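Local coordinates for protein hydrazine synthase alpha subunit (Candidatus Kuenenia stuttgartiensis, PDB 5C2V) that forms hydrazine by condensing ammonia with hydroxylamine made in the gamma subunit, as the heme c-containing alpha subunit of the hydrazine synthase complex, at residues A133-W145 with G194-L206. Residues are numbered along the deposited sequence; the frame is centred on the assembly and turned at random.
Sequences AGSIEEGEGRIIW and GGKIIQRITGHVL
I143 and R200 have the closest CA atoms across the two segments, 4.5 Å apart. Strand 139-145 crosses helix 196-201 with their axes 7.2 Å apart and 63° between their N-to-C directions. Further along, the backbone of W145 lies beside G203, which leaves the helix with positive phi. R200 carries the polar part of the contact. Its CG stands anti to the backbone N (chi1 156°), and the extended chain runs between the strand and G134. R200 NH1 donates to R142 O at 3.0 Å, on a lone pair and in the carbonyl plane. R200 NH2 reaches G134 O at 3.4 Å, a weak bond at the guanidinium edge. G141 CA lies over one face, offset toward the rim. R200 NH1 also forms a salt bridge to E28 of the gamma subunit. I143 crosses the side chain of Q199 at about a right angle, its CG2 4.0 Å from Q199 CG, while its CG1 rests on R200 CA. The amide of Q199 lies nearly parallel to the W145 ring (4°), but NE2 meets CZ3 obliquely at 3.2 Å. A133 CB touches I201 CD1 at 3.8 Å. The short helix packs on an antiparallel sheet, probably in the N-terminal domain that includes the six-bladed beta-propeller, beside the alpha-gamma interface.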
loop_
_atom_site.group_PDB
_atom_site.type_symbol
_atom_site.label_atom_id
_atom_site.label_comp_id
_atom_site.label_asym_id
_atom_site.label_seq_id
_atom_site.Cartn_x
_atom_site.Cartn_y
_atom_site.Cartn_z
ATOM N N ALA D 133 41.675 -10.241 -3.864
ATOM C CA ALA D 133 42.167 -9.036 -3.214
ATOM C C ALA D 133 43.681 -9.081 -3.116
ATOM O O ALA D 133 44.240 -9.854 -2.339
ATOM C CB ALA D 133 41.546 -8.886 -1.834
ATOM N N GLY D 134 44.344 -8.240 -3.899
ATOM C CA GLY D 134 45.788 -8.298 -4.006
ATOM C C GLY D 134 46.223 -9.501 -4.821
ATOM O O GLY D 134 47.413 -9.787 -4.933
ATOM N N SER D 135 45.249 -10.225 -5.368
ATOM C CA SER D 135 45.523 -11.332 -6.274
ATOM C C SER D 135 44.848 -11.090 -7.616
ATOM O O SER D 135 43.632 -11.148 -7.723
ATOM C CB SER D 135 45.043 -12.655 -5.674
ATOM O OG SER D 135 45.361 -12.740 -4.296
ATOM N N ILE D 136 45.641 -10.835 -8.645
ATOM C CA ILE D 136 45.104 -10.657 -9.984
ATOM C C ILE D 136 45.755 -11.694 -10.882
ATOM O O ILE D 136 45.079 -12.540 -11.467
ATOM C CB ILE D 136 45.341 -9.233 -10.519
ATOM C CG1 ILE D 136 44.589 -8.221 -9.652
ATOM C CG2 ILE D 136 44.885 -9.117 -11.964
ATOM C CD1 ILE D 136 43.108 -8.509 -9.515
ATOM N N GLU D 137 47.078 -11.614 -10.989
ATOM C CA GLU D 137 47.857 -12.632 -11.675
ATOM C C GLU D 137 48.387 -13.668 -10.686
ATOM O O GLU D 137 48.725 -13.340 -9.547
ATOM C CB GLU D 137 49.011 -11.994 -12.442
ATOM C CG GLU D 137 49.589 -10.759 -11.774
ATOM C CD GLU D 137 50.636 -10.072 -12.629
ATOM O OE1 GLU D 137 50.309 -9.693 -13.772
ATOM O OE2 GLU D 137 51.780 -9.906 -12.155
ATOM N N GLU D 138 48.441 -14.921 -11.130
ATOM C CA GLU D 138 48.871 -16.036 -10.290
ATOM C C GLU D 138 50.325 -15.901 -9.856
ATOM O O GLU D 138 51.178 -15.472 -10.633
ATOM C CB GLU D 138 48.679 -17.358 -11.033
ATOM C CG GLU D 138 47.352 -17.476 -11.755
ATOM C CD GLU D 138 47.226 -18.778 -12.515
ATOM O OE1 GLU D 138 46.544 -18.794 -13.561
ATOM O OE2 GLU D 138 47.812 -19.786 -12.067
ATOM N N GLY D 139 50.603 -16.276 -8.613
ATOM C CA GLY D 139 51.952 -16.203 -8.090
ATOM C C GLY D 139 52.000 -16.029 -6.587
ATOM O O GLY D 139 51.083 -16.420 -5.865
ATOM N N GLU D 140 53.091 -15.435 -6.123
ATOM C CA GLU D 140 53.257 -15.087 -4.722
ATOM C C GLU D 140 53.395 -13.576 -4.653
ATOM O O GLU D 140 53.640 -12.928 -5.670
ATOM C CB GLU D 140 54.481 -15.771 -4.111
ATOM C CG GLU D 140 55.796 -15.409 -4.786
ATOM C CD GLU D 140 57.003 -15.944 -4.039
ATOM O OE1 GLU D 140 56.826 -16.483 -2.926
ATOM O OE2 GLU D 140 58.131 -15.825 -4.565
ATOM N N GLY D 141 53.231 -13.009 -3.465
ATOM C CA GLY D 141 53.252 -11.569 -3.337
ATOM C C GLY D 141 53.850 -11.099 -2.031
ATOM O O GLY D 141 53.884 -11.828 -1.037
ATOM N N ARG D 142 54.313 -9.856 -2.048
ATOM C CA ARG D 142 55.167 -9.316 -1.003
ATOM C C ARG D 142 54.404 -8.872 0.238
ATOM O O ARG D 142 53.247 -8.460 0.160
ATOM C CB ARG D 142 55.972 -8.143 -1.563
ATOM C CG ARG D 142 56.719 -8.485 -2.845
ATOM C CD ARG D 142 57.027 -7.245 -3.668
ATOM N NE ARG D 142 57.833 -6.277 -2.931
ATOM C CZ ARG D 142 58.086 -5.043 -3.354
ATOM N NH1 ARG D 142 57.590 -4.622 -4.510
ATOM N NH2 ARG D 142 58.832 -4.228 -2.621
ATOM N N ILE D 143 55.068 -8.969 1.385
ATOM C CA ILE D 143 54.538 -8.442 2.634
ATOM C C ILE D 143 55.485 -7.375 3.167
ATOM O O ILE D 143 56.626 -7.665 3.528
ATOM C CB ILE D 143 54.349 -9.544 3.692
ATOM C CG1 ILE D 143 53.307 -10.560 3.221
ATOM C CG2 ILE D 143 53.946 -8.938 5.027
ATOM C CD1 ILE D 143 53.008 -11.645 4.232
ATOM N N ILE D 144 55.006 -6.137 3.203
ATOM C CA ILE D 144 55.831 -5.004 3.600
ATOM C C ILE D 144 55.199 -4.246 4.757
ATOM O O ILE D 144 53.991 -4.013 4.758
ATOM C CB ILE D 144 56.045 -4.028 2.421
ATOM C CG1 ILE D 144 56.618 -4.764 1.209
ATOM C CG2 ILE D 144 56.945 -2.870 2.826
ATOM C CD1 ILE D 144 56.788 -3.883 -0.007
ATOM N N TRP D 145 56.003 -3.865 5.747
ATOM C CA TRP D 145 55.488 -2.967 6.780
ATOM C C TRP D 145 56.571 -2.078 7.380
ATOM O O TRP D 145 57.737 -2.144 6.987
ATOM C CB TRP D 145 54.770 -3.752 7.888
ATOM C CG TRP D 145 55.634 -4.586 8.791
ATOM C CD1 TRP D 145 56.499 -4.137 9.748
ATOM C CD2 TRP D 145 55.666 -6.016 8.862
ATOM N NE1 TRP D 145 57.089 -5.200 10.389
ATOM C CE2 TRP D 145 56.593 -6.364 9.865
ATOM C CE3 TRP D 145 55.011 -7.037 8.165
ATOM C CZ2 TRP D 145 56.878 -7.688 10.191
ATOM C CZ3 TRP D 145 55.299 -8.351 8.487
ATOM C CH2 TRP D 145 56.224 -8.665 9.491
ATOM N N GLY D 194 45.507 -17.539 6.305
ATOM C CA GLY D 194 45.701 -17.476 7.744
ATOM C C GLY D 194 45.915 -16.064 8.251
ATOM O O GLY D 194 46.452 -15.856 9.341
ATOM N N GLY D 195 45.498 -15.090 7.451
ATOM C CA GLY D 195 45.660 -13.693 7.797
ATOM C C GLY D 195 46.811 -13.062 7.042
ATOM O O GLY D 195 47.060 -11.862 7.164
ATOM N N LYS D 196 47.524 -13.849 6.252
ATOM C CA LYS D 196 48.717 -13.310 5.621
ATOM C C LYS D 196 48.388 -12.471 4.389
ATOM O O LYS D 196 49.199 -11.656 3.970
ATOM C CB LYS D 196 49.694 -14.438 5.272
ATOM C CG LYS D 196 50.512 -14.919 6.470
ATOM C CD LYS D 196 49.854 -16.116 7.132
ATOM C CE LYS D 196 50.559 -16.540 8.407
ATOM N NZ LYS D 196 49.950 -17.782 8.961
ATOM N N ILE D 197 47.200 -12.655 3.817
ATOM C CA ILE D 197 46.784 -11.843 2.673
ATOM C C ILE D 197 46.369 -10.451 3.144
ATOM O O ILE D 197 46.697 -9.442 2.514
ATOM C CB ILE D 197 45.631 -12.505 1.896
ATOM C CG1 ILE D 197 46.156 -13.742 1.164
ATOM C CG2 ILE D 197 45.003 -11.524 0.908
ATOM C CD1 ILE D 197 45.185 -14.341 0.176
ATOM N N ILE D 198 45.660 -10.406 4.266
ATOM C CA ILE D 198 45.335 -9.148 4.924
ATOM C C ILE D 198 46.625 -8.468 5.380
ATOM O O ILE D 198 46.750 -7.244 5.330
ATOM C CB ILE D 198 44.392 -9.372 6.127
ATOM C CG1 ILE D 198 43.038 -9.888 5.643
ATOM C CG2 ILE D 198 44.202 -8.089 6.918
ATOM C CD1 ILE D 198 42.306 -8.922 4.739
ATOM N N GLN D 199 47.594 -9.275 5.800
ATOM C CA GLN D 199 48.897 -8.758 6.205
ATOM C C GLN D 199 49.656 -8.225 4.996
ATOM O O GLN D 199 50.470 -7.311 5.113
ATOM C CB GLN D 199 49.712 -9.842 6.913
ATOM C CG GLN D 199 50.945 -9.314 7.626
ATOM C CD GLN D 199 51.672 -10.386 8.413
ATOM O OE1 GLN D 199 51.410 -11.579 8.257
ATOM N NE2 GLN D 199 52.593 -9.963 9.271
ATOM N N ARG D 200 49.384 -8.803 3.834
ATOM C CA ARG D 200 49.993 -8.343 2.597
ATOM C C ARG D 200 49.411 -6.990 2.223
ATOM O O ARG D 200 50.144 -6.057 1.897
ATOM C CB ARG D 200 49.779 -9.361 1.471
ATOM C CG ARG D 200 49.851 -8.775 0.065
ATOM C CD ARG D 200 50.083 -9.858 -0.983
ATOM N NE ARG D 200 49.848 -9.378 -2.344
ATOM C CZ ARG D 200 50.697 -8.620 -3.032
ATOM N NH1 ARG D 200 51.845 -8.240 -2.490
ATOM N NH2 ARG D 200 50.392 -8.237 -4.265
ATOM N N ILE D 201 48.087 -6.888 2.277
ATOM C CA ILE D 201 47.409 -5.643 1.938
ATOM C C ILE D 201 47.571 -4.548 2.998
ATOM O O ILE D 201 48.044 -3.452 2.696
ATOM C CB ILE D 201 45.904 -5.885 1.708
ATOM C CG1 ILE D 201 45.694 -6.953 0.631
ATOM C CG2 ILE D 201 45.208 -4.590 1.322
ATOM C CD1 ILE D 201 44.239 -7.274 0.356
ATOM N N THR D 202 47.173 -4.845 4.232
ATOM C CA THR D 202 47.206 -3.861 5.317
ATOM C C THR D 202 48.561 -3.724 6.016
ATOM O O THR D 202 48.967 -2.622 6.384
ATOM C CB THR D 202 46.145 -4.181 6.390
ATOM O OG1 THR D 202 46.423 -5.459 6.975
ATOM C CG2 THR D 202 44.753 -4.192 5.778
ATOM N N GLY D 203 49.256 -4.842 6.195
ATOM C CA GLY D 203 50.473 -4.859 6.989
ATOM C C GLY D 203 50.285 -5.511 8.348
ATOM O O GLY D 203 51.176 -5.469 9.197
ATOM N N HIS D 204 49.117 -6.114 8.550
ATOM C CA HIS D 204 48.819 -6.848 9.776
ATOM C C HIS D 204 47.839 -7.974 9.470
ATOM O O HIS D 204 46.989 -7.838 8.591
ATOM C CB HIS D 204 48.241 -5.911 10.841
ATOM C CG HIS D 204 48.186 -6.510 12.215
ATOM N ND1 HIS D 204 47.324 -7.531 12.550
ATOM C CD2 HIS D 204 48.881 -6.219 13.340
ATOM C CE1 HIS D 204 47.496 -7.850 13.821
ATOM N NE2 HIS D 204 48.434 -7.068 14.324
ATOM N N VAL D 205 47.954 -9.084 10.193
ATOM C CA VAL D 205 47.042 -10.207 10.003
ATOM C C VAL D 205 45.619 -9.802 10.372
ATOM O O VAL D 205 45.410 -8.886 11.168
ATOM C CB VAL D 205 47.455 -11.434 10.838
ATOM C CG1 VAL D 205 48.779 -11.996 10.341
ATOM C CG2 VAL D 205 47.536 -11.075 12.315
ATOM N N LEU D 206 44.645 -10.487 9.780
ATOM C CA LEU D 206 43.239 -10.169 9.992
ATOM C C LEU D 206 42.820 -10.380 11.442
ATOM O O LEU D 206 43.124 -11.411 12.043
ATOM C CB LEU D 206 42.359 -11.014 9.068
ATOM C CG LEU D 206 40.858 -10.718 9.067
ATOM C CD1 LEU D 206 40.593 -9.270 8.689
ATOM C CD2 LEU D 206 40.124 -11.661 8.126
#